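Local coordinates for CDA peptide synthetase I (Streptomyces coelicolor, PDB 5DU9), which is a modular peptide synthetase, represented here by a domain of the condensation family, in which two sheets are flanked by helices, at residues H10-S14 and A15-V19; R196-A199 and G200-Y204; T422-Q425 and E426-V429; V429-L432 and A433-A437. The protein carries 1 engineered substitution. All coordinates share one frame; numbering follows the deposited sequence.

Contact 1: H10-S14 and A15-V19. Engineered in segment 15-19: C18 (natural residue Glu). With UM2 ((2S)-2-amino-N-butyl-propanamide), chain E.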
loop_
_atom_site.group_PDB
_atom_site.type_symbol
_atom_site.label_atom_id
_atom_site.label_comp_id
_atom_site.label_asym_id
_atom_site.label_seq_id
_atom_site.Cartn_x
_atom_site.Cartn_y
_atom_site.Cartn_z
ATOM N N HIS A 10 -25.039 2.598 0.507
ATOM C CA HIS A 10 -24.019 2.811 -0.509
ATOM C C HIS A 10 -23.383 1.498 -0.944
ATOM O O HIS A 10 -23.089 0.636 -0.120
ATOM C CB HIS A 10 -22.945 3.764 0.015
ATOM C CG HIS A 10 -23.456 5.136 0.328
ATOM N ND1 HIS A 10 -23.629 6.103 -0.638
ATOM C CD2 HIS A 10 -23.827 5.706 1.499
ATOM C CE1 HIS A 10 -24.089 7.208 -0.078
ATOM N NE2 HIS A 10 -24.220 6.992 1.219
ATOM N N GLY A 11 -23.174 1.350 -2.248
ATOM C CA GLY A 11 -22.530 0.163 -2.775
ATOM C C GLY A 11 -21.054 0.152 -2.440
ATOM O O GLY A 11 -20.424 1.206 -2.347
ATOM N N LEU A 12 -20.506 -1.042 -2.238
ATOM C CA LEU A 12 -19.076 -1.208 -2.010
ATOM C C LEU A 12 -18.327 -1.249 -3.329
ATOM O O LEU A 12 -18.861 -1.706 -4.341
ATOM C CB LEU A 12 -18.787 -2.495 -1.235
ATOM C CG LEU A 12 -18.889 -2.465 0.286
ATOM C CD1 LEU A 12 -20.314 -2.155 0.724
ATOM C CD2 LEU A 12 -18.426 -3.798 0.856
ATOM N N THR A 13 -17.084 -0.780 -3.315
ATOM C CA THR A 13 -16.194 -0.986 -4.447
ATOM C C THR A 13 -15.825 -2.460 -4.502
ATOM O O THR A 13 -16.046 -3.192 -3.541
ATOM C CB THR A 13 -14.910 -0.168 -4.333
ATOM O OG1 THR A 13 -14.151 -0.660 -3.224
ATOM C CG2 THR A 13 -15.221 1.314 -4.130
ATOM N N SER A 14 -15.244 -2.889 -5.615
ATOM C CA SER A 14 -14.795 -4.271 -5.740
ATOM C C SER A 14 -13.782 -4.615 -4.653
ATOM O O SER A 14 -13.853 -5.678 -4.034
ATOM C CB SER A 14 -14.182 -4.514 -7.118
ATOM O OG SER A 14 -15.184 -4.506 -8.119
ATOM N N ALA A 15 -12.835 -3.713 -4.431
ATOM C CA ALA A 15 -11.808 -3.923 -3.418
ATOM C C ALA A 15 -12.429 -4.027 -2.027
ATOM O O ALA A 15 -12.001 -4.824 -1.206
ATOM C CB ALA A 15 -10.788 -2.805 -3.456
ATOM N N GLN A 16 -13.448 -3.221 -1.768
ATOM C CA GLN A 16 -14.114 -3.270 -0.474
ATOM C C GLN A 16 -14.879 -4.583 -0.301
ATOM O O GLN A 16 -14.870 -5.170 0.784
ATOM C CB GLN A 16 -15.048 -2.074 -0.312
ATOM C CG GLN A 16 -14.299 -0.782 -0.069
ATOM C CD GLN A 16 -15.212 0.421 0.044
ATOM O OE1 GLN A 16 -16.126 0.601 -0.756
ATOM N NE2 GLN A 16 -14.966 1.256 1.040
ATOM N N HIS A 17 -15.532 -5.046 -1.366
ATOM C CA HIS A 17 -16.196 -6.351 -1.352
ATOM C C HIS A 17 -15.191 -7.456 -1.022
ATOM O O HIS A 17 -15.493 -8.384 -0.275
ATOM C CB HIS A 17 -16.862 -6.647 -2.698
ATOM C CG HIS A 17 -18.242 -6.080 -2.836
ATOM N ND1 HIS A 17 -19.319 -6.560 -2.124
ATOM C CD2 HIS A 17 -18.724 -5.087 -3.623
ATOM C CE1 HIS A 17 -20.404 -5.881 -2.455
ATOM N NE2 HIS A 17 -20.070 -4.981 -3.364
ATOM N N CYS A 18 -13.996 -7.346 -1.594
ATOM C CA CYS A 18 -12.934 -8.325 -1.376
ATOM C C CYS A 18 -12.516 -8.379 0.095
ATOM O O CYS A 18 -12.405 -9.460 0.688
ATOM C CB CYS A 18 -11.728 -7.991 -2.260
ATOM S SG CYS A 18 -10.286 -9.066 -2.038
ATOM N N VAL A 19 -12.278 -7.211 0.680
ATOM C CA VAL A 19 -11.896 -7.132 2.080
ATOM C C VAL A 19 -13.032 -7.631 2.967
ATOM O O VAL A 19 -12.797 -8.351 3.934
ATOM C CB VAL A 19 -11.508 -5.694 2.473
ATOM C CG1 VAL A 19 -11.276 -5.576 3.976
ATOM C CG2 VAL A 19 -10.255 -5.275 1.720
HETATM C CCH UM2 E . -8.789 -8.219 -2.576
HETATM C CCI UM2 E . -8.607 -6.884 -1.876
HETATM C CCJ UM2 E . -7.879 -7.012 -0.535
HETATM C CCK UM2 E . -6.360 -7.102 -0.683
HETATM N NCL UM2 E . -5.694 -5.812 -0.819
HETATM C CCM UM2 E . -4.551 -5.538 -0.186
HETATM O OCN UM2 E . -4.217 -6.079 0.857
HETATM C CCO UM2 E . -3.642 -4.530 -0.834
HETATM C CCP UM2 E . -2.717 -5.243 -1.815
HETATM N NCQ UM2 E . -2.809 -3.868 0.189
HETATM O O HOH W 1 -18.259 2.248 -0.810
HETATM O O HOH W 2 -21.283 -2.654 -5.029
#
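T13, the N-cap of helix 14-24, and Q16 form a capping box. The backbone N of Q16 donates to T13 OG1 at 3.0 Å, and the backbone N of T13 donates in turn to Q16 OE1 at 3.1 Å, almost straight (174°) and on a lone pair in the carbonyl plane. The threonine hydroxyl can face the helix because it lies between its own backbone N and carbonyl carbon (chi1 66°). Both side chains have a further partner: T13 OG1 is also bonded to M308 O, and Q16 NE2 to I159 O. Backbone bonds continue the turn, H17 N to T13 O at 2.9 Å and C18 N to S14 O at 3.0 Å.

Apolar contact comes from L12, whose CB lies over one face of the H17 imidazole, 3.7 Å from the ring centroid, in a CH-pi contact displaced toward the rim. At the edge of that ring, in its plane, a water sits 3.1 Å from H17 NE2 and donates to L12 O.

One bond is covalent: SG of C18, a cysteine engineered in place of glutamate, is joined to CCH of (2S)-2-amino-N-butyl-propanamide at 1.8 Å. V19 CG2 lies 3.7 Å from CCJ in the same pocket, where H158 NE2 is hydrogen-bonded to the ligand. Two reciprocal bonds thus satisfy the N-H groups of T13 and Q16, and C18 carries its ligand just after the box.

Contact 2: R196-A199 and G200-Y204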
loop_
_atom_site.group_PDB
_atom_site.type_symbol
_atom_site.label_atom_id
_atom_site.label_comp_id
_atom_site.label_asym_id
_atom_site.label_seq_id
_atom_site.Cartn_x
_atom_site.Cartn_y
_atom_site.Cartn_z
ATOM N N ARG A 196 -20.186 7.603 -7.408
ATOM C CA ARG A 196 -19.884 7.690 -8.832
ATOM C C ARG A 196 -18.732 6.761 -9.210
ATOM O O ARG A 196 -18.724 6.192 -10.301
ATOM C CB ARG A 196 -19.552 9.128 -9.232
ATOM C CG ARG A 196 -20.770 10.021 -9.359
ATOM C CD ARG A 196 -20.422 11.336 -10.035
ATOM N NE ARG A 196 -19.998 12.351 -9.073
ATOM C CZ ARG A 196 -18.979 13.191 -9.242
ATOM N NH1 ARG A 196 -18.232 13.151 -10.339
ATOM N NH2 ARG A 196 -18.701 14.075 -8.295
ATOM N N MET A 197 -17.763 6.615 -8.309
ATOM C CA MET A 197 -16.637 5.712 -8.524
ATOM C C MET A 197 -17.137 4.266 -8.602
ATOM O O MET A 197 -16.736 3.500 -9.479
ATOM C CB MET A 197 -15.596 5.880 -7.405
ATOM C CG MET A 197 -14.318 5.066 -7.587
ATOM S SD MET A 197 -12.979 5.591 -6.481
ATOM C CE MET A 197 -13.674 5.228 -4.869
ATOM N N VAL A 198 -18.023 3.899 -7.686
ATOM C CA VAL A 198 -18.619 2.566 -7.689
ATOM C C VAL A 198 -19.459 2.344 -8.950
ATOM O O VAL A 198 -19.432 1.266 -9.542
ATOM C CB VAL A 198 -19.485 2.354 -6.429
ATOM C CG1 VAL A 198 -20.320 1.076 -6.527
ATOM C CG2 VAL A 198 -18.596 2.313 -5.197
ATOM N N ALA A 199 -20.201 3.363 -9.365
ATOM C CA ALA A 199 -21.008 3.254 -10.576
ATOM C C ALA A 199 -20.120 2.990 -11.791
ATOM O O ALA A 199 -20.511 2.269 -12.714
ATOM C CB ALA A 199 -21.838 4.516 -10.783
ATOM N N GLY A 200 -18.926 3.571 -11.782
ATOM C CA GLY A 200 -17.963 3.355 -12.845
ATOM C C GLY A 200 -17.540 1.900 -12.922
ATOM O O GLY A 200 -17.411 1.339 -14.011
ATOM N N GLU A 201 -17.335 1.285 -11.762
ATOM C CA GLU A 201 -16.935 -0.118 -11.705
ATOM C C GLU A 201 -18.067 -0.996 -12.217
ATOM O O GLU A 201 -17.839 -1.941 -12.965
ATOM C CB GLU A 201 -16.557 -0.529 -10.278
ATOM C CG GLU A 201 -15.382 0.232 -9.694
ATOM C CD GLU A 201 -14.888 -0.373 -8.387
ATOM O OE1 GLU A 201 -15.698 -1.017 -7.685
ATOM O OE2 GLU A 201 -13.691 -0.208 -8.068
ATOM N N GLU A 202 -19.287 -0.667 -11.808
ATOM C CA GLU A 202 -20.466 -1.395 -12.256
ATOM C C GLU A 202 -20.605 -1.312 -13.774
ATOM O O GLU A 202 -20.936 -2.300 -14.428
ATOM C CB GLU A 202 -21.719 -0.849 -11.568
ATOM C CG GLU A 202 -21.845 -1.292 -10.118
ATOM C CD GLU A 202 -22.997 -0.628 -9.390
ATOM O OE1 GLU A 202 -23.615 0.296 -9.959
ATOM O OE2 GLU A 202 -23.286 -1.034 -8.245
ATOM N N ALA A 203 -20.333 -0.137 -14.333
ATOM C CA ALA A 203 -20.400 0.040 -15.778
ATOM C C ALA A 203 -19.341 -0.816 -16.462
ATOM O O ALA A 203 -19.590 -1.387 -17.526
ATOM C CB ALA A 203 -20.226 1.504 -16.148
ATOM N N TYR A 204 -18.164 -0.909 -15.852
ATOM C CA TYR A 204 -17.098 -1.727 -16.418
ATOM C C TYR A 204 -17.505 -3.199 -16.436
ATOM O O TYR A 204 -17.313 -3.891 -17.434
ATOM C CB TYR A 204 -15.792 -1.565 -15.636
ATOM C CG TYR A 204 -14.847 -2.719 -15.879
ATOM C CD1 TYR A 204 -14.150 -2.829 -17.072
ATOM C CD2 TYR A 204 -14.680 -3.716 -14.926
ATOM C CE1 TYR A 204 -13.298 -3.900 -17.308
ATOM C CE2 TYR A 204 -13.836 -4.784 -15.151
ATOM C CZ TYR A 204 -13.146 -4.871 -16.340
ATOM O OH TYR A 204 -12.307 -5.938 -16.559
#
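A203 N donates to A199 O at 2.9 Å, the shortest of the four backbone bonds that join 196-199 to 200-204. E202 N reaches V198 O at 3.0 Å in the same way, and G200 and E201 donate to the carbonyls of R196 and M197, so each N-H is paired with the carbonyl four residues back. The two glutamates then lay their aliphatic parts back over the preceding turn. In E202, CG stands beside its own backbone N (chi1 -75°), which puts it 3.6 Å from V198 O. The extended chain beyond carries OE2 to 4.0 Å from V198 CG1, where the two side chains meet at a slant in a loose van der Waals contact. This is the general pattern of an alpha-helix, helix 194-205, with side chains leaning toward the helix start. E201 takes a similar course (chi1 -61°): its CG approaches M197 O to 3.5 Å and its CB lies 3.5 Å from V198 O. The carboxylate of E201 finds its polar partner outside the helix, in a hydrogen bond with S14. Among the buried residues, M197 packs on V309 and A302, and Y204 OH is hydrogen-bonded to D213 OD2.

Contact 3: T422-Q425 and E426-V429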
loop_
_atom_site.group_PDB
_atom_site.type_symbol
_atom_site.label_atom_id
_atom_site.label_comp_id
_atom_site.label_asym_id
_atom_site.label_seq_id
_atom_site.Cartn_x
_atom_site.Cartn_y
_atom_site.Cartn_z
ATOM N N THR A 422 15.091 -9.916 7.686
ATOM C CA THR A 422 16.236 -9.013 7.717
ATOM C C THR A 422 17.339 -9.521 6.790
ATOM O O THR A 422 17.893 -8.763 5.996
ATOM C CB THR A 422 16.782 -8.853 9.154
ATOM O OG1 THR A 422 15.810 -8.167 9.952
ATOM C CG2 THR A 422 18.088 -8.059 9.175
ATOM N N VAL A 423 17.641 -10.810 6.884
ATOM C CA VAL A 423 18.664 -11.421 6.042
ATOM C C VAL A 423 18.286 -11.345 4.562
ATOM O O VAL A 423 19.101 -10.959 3.724
ATOM C CB VAL A 423 18.901 -12.890 6.444
ATOM C CG1 VAL A 423 19.852 -13.572 5.484
ATOM C CG2 VAL A 423 19.469 -12.949 7.842
ATOM N N LEU A 424 17.050 -11.715 4.248
ATOM C CA LEU A 424 16.567 -11.732 2.871
ATOM C C LEU A 424 16.596 -10.347 2.237
ATOM O O LEU A 424 16.990 -10.168 1.082
ATOM C CB LEU A 424 15.140 -12.276 2.835
ATOM C CG LEU A 424 14.605 -12.725 1.481
ATOM C CD1 LEU A 424 15.329 -13.972 1.015
ATOM C CD2 LEU A 424 13.113 -12.974 1.582
ATOM N N GLN A 425 16.149 -9.369 3.010
ATOM C CA GLN A 425 16.038 -8.002 2.541
ATOM C C GLN A 425 17.414 -7.393 2.257
ATOM O O GLN A 425 17.587 -6.704 1.256
ATOM C CB GLN A 425 15.243 -7.199 3.573
ATOM C CG GLN A 425 15.638 -5.783 3.844
ATOM C CD GLN A 425 14.820 -5.234 4.995
ATOM O OE1 GLN A 425 15.256 -5.243 6.146
ATOM N NE2 GLN A 425 13.603 -4.800 4.696
ATOM N N GLU A 426 18.398 -7.670 3.109
ATOM C CA GLU A 426 19.751 -7.188 2.856
ATOM C C GLU A 426 20.346 -7.870 1.622
ATOM O O GLU A 426 20.999 -7.224 0.800
ATOM C CB GLU A 426 20.646 -7.419 4.074
ATOM C CG GLU A 426 22.079 -6.917 3.895
ATOM C CD GLU A 426 22.147 -5.453 3.496
ATOM O OE1 GLU A 426 21.681 -4.598 4.279
ATOM O OE2 GLU A 426 22.660 -5.158 2.396
ATOM N N ARG A 427 20.105 -9.172 1.496
ATOM C CA ARG A 427 20.577 -9.932 0.341
ATOM C C ARG A 427 19.982 -9.392 -0.952
ATOM O O ARG A 427 20.680 -9.235 -1.959
ATOM C CB ARG A 427 20.223 -11.410 0.486
ATOM C CG ARG A 427 20.847 -12.295 -0.577
ATOM C CD ARG A 427 20.425 -13.742 -0.412
ATOM N NE ARG A 427 20.720 -14.243 0.926
ATOM C CZ ARG A 427 20.112 -15.281 1.494
ATOM N NH1 ARG A 427 19.158 -15.938 0.846
ATOM N NH2 ARG A 427 20.453 -15.657 2.718
ATOM N N PHE A 428 18.684 -9.111 -0.926
ATOM C CA PHE A 428 18.009 -8.612 -2.110
ATOM C C PHE A 428 18.540 -7.247 -2.524
ATOM O O PHE A 428 18.838 -7.022 -3.691
ATOM C CB PHE A 428 16.502 -8.519 -1.882
ATOM C CG PHE A 428 15.812 -7.638 -2.873
ATOM C CD1 PHE A 428 15.721 -8.013 -4.204
ATOM C CD2 PHE A 428 15.269 -6.430 -2.485
ATOM C CE1 PHE A 428 15.104 -7.200 -5.122
ATOM C CE2 PHE A 428 14.644 -5.615 -3.403
ATOM C CZ PHE A 428 14.564 -6.002 -4.723
ATOM N N VAL A 429 18.658 -6.331 -1.566
ATOM C CA VAL A 429 19.097 -4.978 -1.888
ATOM C C VAL A 429 20.525 -4.983 -2.446
ATOM O O VAL A 429 20.839 -4.198 -3.342
ATOM C CB VAL A 429 19.014 -4.043 -0.659
ATOM C CG1 VAL A 429 19.692 -2.702 -0.940
ATOM C CG2 VAL A 429 17.559 -3.810 -0.273
#
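In R427, CG is anti to the backbone N (chi1 -172°), and with a bend at chi3 (-55°) the guanidinium is brought back along the helix toward the preceding turn. NH2 thereby comes to 3.5 Å from V423 CG1, a methyl that meets the flat group obliquely, while NH1 stays at 4.3 Å from L424 CD1. These are van der Waals contacts, an instance of an arginine whose end crosses over aliphatic side chains three and four residues back. Beneath them run four backbone bonds of an alpha-helix, among them F428 N to L424 O at 2.8 Å and R427 N to V423 O at 3.0 Å. Q425 O meets several groups: it accepts from V429 N at 3.0 Å, has V429 CG2 beside it at 3.3 Å, and lies near the plane of the F428 ring at its edge. The Q425 side chain ends in a hydrogen bond from NE2 to R244 O. In the fold, this part of helix 418-437 is backed by strands 242-248 and 404-411, with Q425 packed on L246 and F409, while F428 makes an edge-to-face contact with F278 of helix 267-283.

Contact 4: V429-L432 and A433-A437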
loop_
_atom_site.group_PDB
_atom_site.type_symbol
_atom_site.label_atom_id
_atom_site.label_comp_id
_atom_site.label_asym_id
_atom_site.label_seq_id
_atom_site.Cartn_x
_atom_site.Cartn_y
_atom_site.Cartn_z
ATOM N N VAL A 429 18.658 -6.331 -1.566
ATOM C CA VAL A 429 19.097 -4.978 -1.888
ATOM C C VAL A 429 20.525 -4.983 -2.446
ATOM O O VAL A 429 20.839 -4.198 -3.342
ATOM C CB VAL A 429 19.014 -4.043 -0.659
ATOM C CG1 VAL A 429 19.692 -2.702 -0.940
ATOM C CG2 VAL A 429 17.559 -3.810 -0.273
ATOM N N ARG A 430 21.383 -5.865 -1.935
ATOM C CA ARG A 430 22.749 -5.963 -2.447
ATOM C C ARG A 430 22.744 -6.441 -3.902
ATOM O O ARG A 430 23.463 -5.905 -4.746
ATOM C CB ARG A 430 23.595 -6.904 -1.584
ATOM C CG ARG A 430 24.999 -7.145 -2.137
ATOM C CD ARG A 430 25.884 -7.904 -1.155
ATOM N NE ARG A 430 25.230 -9.097 -0.625
ATOM C CZ ARG A 430 25.835 -10.018 0.119
ATOM N NH1 ARG A 430 27.121 -9.897 0.424
ATOM N NH2 ARG A 430 25.153 -11.069 0.555
ATOM N N PHE A 431 21.926 -7.447 -4.191
ATOM C CA PHE A 431 21.822 -7.979 -5.545
ATOM C C PHE A 431 21.227 -6.934 -6.491
ATOM O O PHE A 431 21.743 -6.716 -7.589
ATOM C CB PHE A 431 20.975 -9.255 -5.544
ATOM C CG PHE A 431 21.030 -10.036 -6.834
ATOM C CD1 PHE A 431 22.226 -10.562 -7.295
ATOM C CD2 PHE A 431 19.878 -10.263 -7.569
ATOM C CE1 PHE A 431 22.273 -11.293 -8.476
ATOM C CE2 PHE A 431 19.922 -10.992 -8.743
ATOM C CZ PHE A 431 21.119 -11.506 -9.195
ATOM N N LEU A 432 20.148 -6.287 -6.055
ATOM C CA LEU A 432 19.516 -5.214 -6.817
ATOM C C LEU A 432 20.514 -4.119 -7.195
ATOM O O LEU A 432 20.560 -3.681 -8.340
ATOM C CB LEU A 432 18.356 -4.614 -6.014
ATOM C CG LEU A 432 17.656 -3.385 -6.602
ATOM C CD1 LEU A 432 16.977 -3.727 -7.915
ATOM C CD2 LEU A 432 16.650 -2.807 -5.613
ATOM N N ALA A 433 21.313 -3.684 -6.228
ATOM C CA ALA A 433 22.273 -2.611 -6.456
ATOM C C ALA A 433 23.354 -3.026 -7.450
ATOM O O ALA A 433 23.808 -2.214 -8.258
ATOM C CB ALA A 433 22.906 -2.182 -5.140
ATOM N N GLU A 434 23.772 -4.287 -7.382
ATOM C CA GLU A 434 24.767 -4.820 -8.308
ATOM C C GLU A 434 24.220 -4.870 -9.737
ATOM O O GLU A 434 24.918 -4.530 -10.695
ATOM C CB GLU A 434 25.209 -6.215 -7.865
ATOM C CG GLU A 434 26.368 -6.794 -8.664
ATOM C CD GLU A 434 27.690 -6.105 -8.372
ATOM O OE1 GLU A 434 27.832 -5.514 -7.280
ATOM O OE2 GLU A 434 28.588 -6.153 -9.240
ATOM N N LEU A 435 22.973 -5.302 -9.878
ATOM C CA LEU A 435 22.318 -5.341 -11.179
ATOM C C LEU A 435 22.204 -3.941 -11.766
ATOM O O LEU A 435 22.534 -3.710 -12.931
ATOM C CB LEU A 435 20.924 -5.964 -11.065
ATOM C CG LEU A 435 20.870 -7.456 -10.744
ATOM C CD1 LEU A 435 19.448 -7.864 -10.392
ATOM C CD2 LEU A 435 21.389 -8.277 -11.913
ATOM N N ALA A 436 21.727 -3.010 -10.951
ATOM C CA ALA A 436 21.489 -1.644 -11.403
ATOM C C ALA A 436 22.786 -0.955 -11.828
ATOM O O ALA A 436 22.781 -0.098 -12.715
ATOM C CB ALA A 436 20.800 -0.844 -10.312
ATOM N N ALA A 437 23.896 -1.340 -11.208
ATOM C CA ALA A 437 25.188 -0.713 -11.488
ATOM C C ALA A 437 25.702 -1.044 -12.887
ATOM O O ALA A 437 26.526 -0.313 -13.436
ATOM C CB ALA A 437 26.210 -1.133 -10.444
#
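An aromatic ring and a leucine one turn apart, F431 and L435, form an i to i+4 pair in the later half of helix 418-437. The leucine lies over one face of the phenyl ring: L435 CG is 4.3 Å from the F431 ring centroid in a CH-pi contact, offset toward the rim. Its CD1 methyl is nearer still to that rim, 3.6 Å from F431 CE2 and 3.7 Å from F431 CD2. L435 can reach back because its CG stands beside the backbone N (chi1 -69°), whereas F431 CG is anti to its own N (chi1 -168°), and the ring end returns toward the leucine although its CB points away. L435 CG also sits 3.4 Å from F431 O, so the branch point touches both the ring and the carbonyl. Backbone bonds underlie the pair, L435 N to F431 O at 3.0 Å and A436 N to L432 O at 2.9 Å. R430 takes its polar partner near the chain end, NH2 donating to T450 O. Around the helix, L432 packs on L256 and A436 on V255 and A259, all of helix 250-263, while F431 and L435 press on F278 and A277 of helix 267-283.

In the fold
The four contacts form two pairs on opposite sides of the chain's centre. Contacts 1 and 2 lie with their centres about 11 Å apart and touch directly: E201 OE1 is hydrogen-bonded to S14 N at 2.8 Å, and V198 CG2 packs 3.7 Å from T13 CG2, so helix 194-205 packs against the capped start of helix 14-24. The ligand is anchored within contact 1, and E201 of contact 2 is about 10 Å from it by side chain. Contacts 3 and 4 are successive parts of helix 418-437 and share V429. Their nearest atoms stay about 24 and 28 Å from contact 1, though the ligand reaches closer, its NCQ 17.0 Å from Q425 NE2.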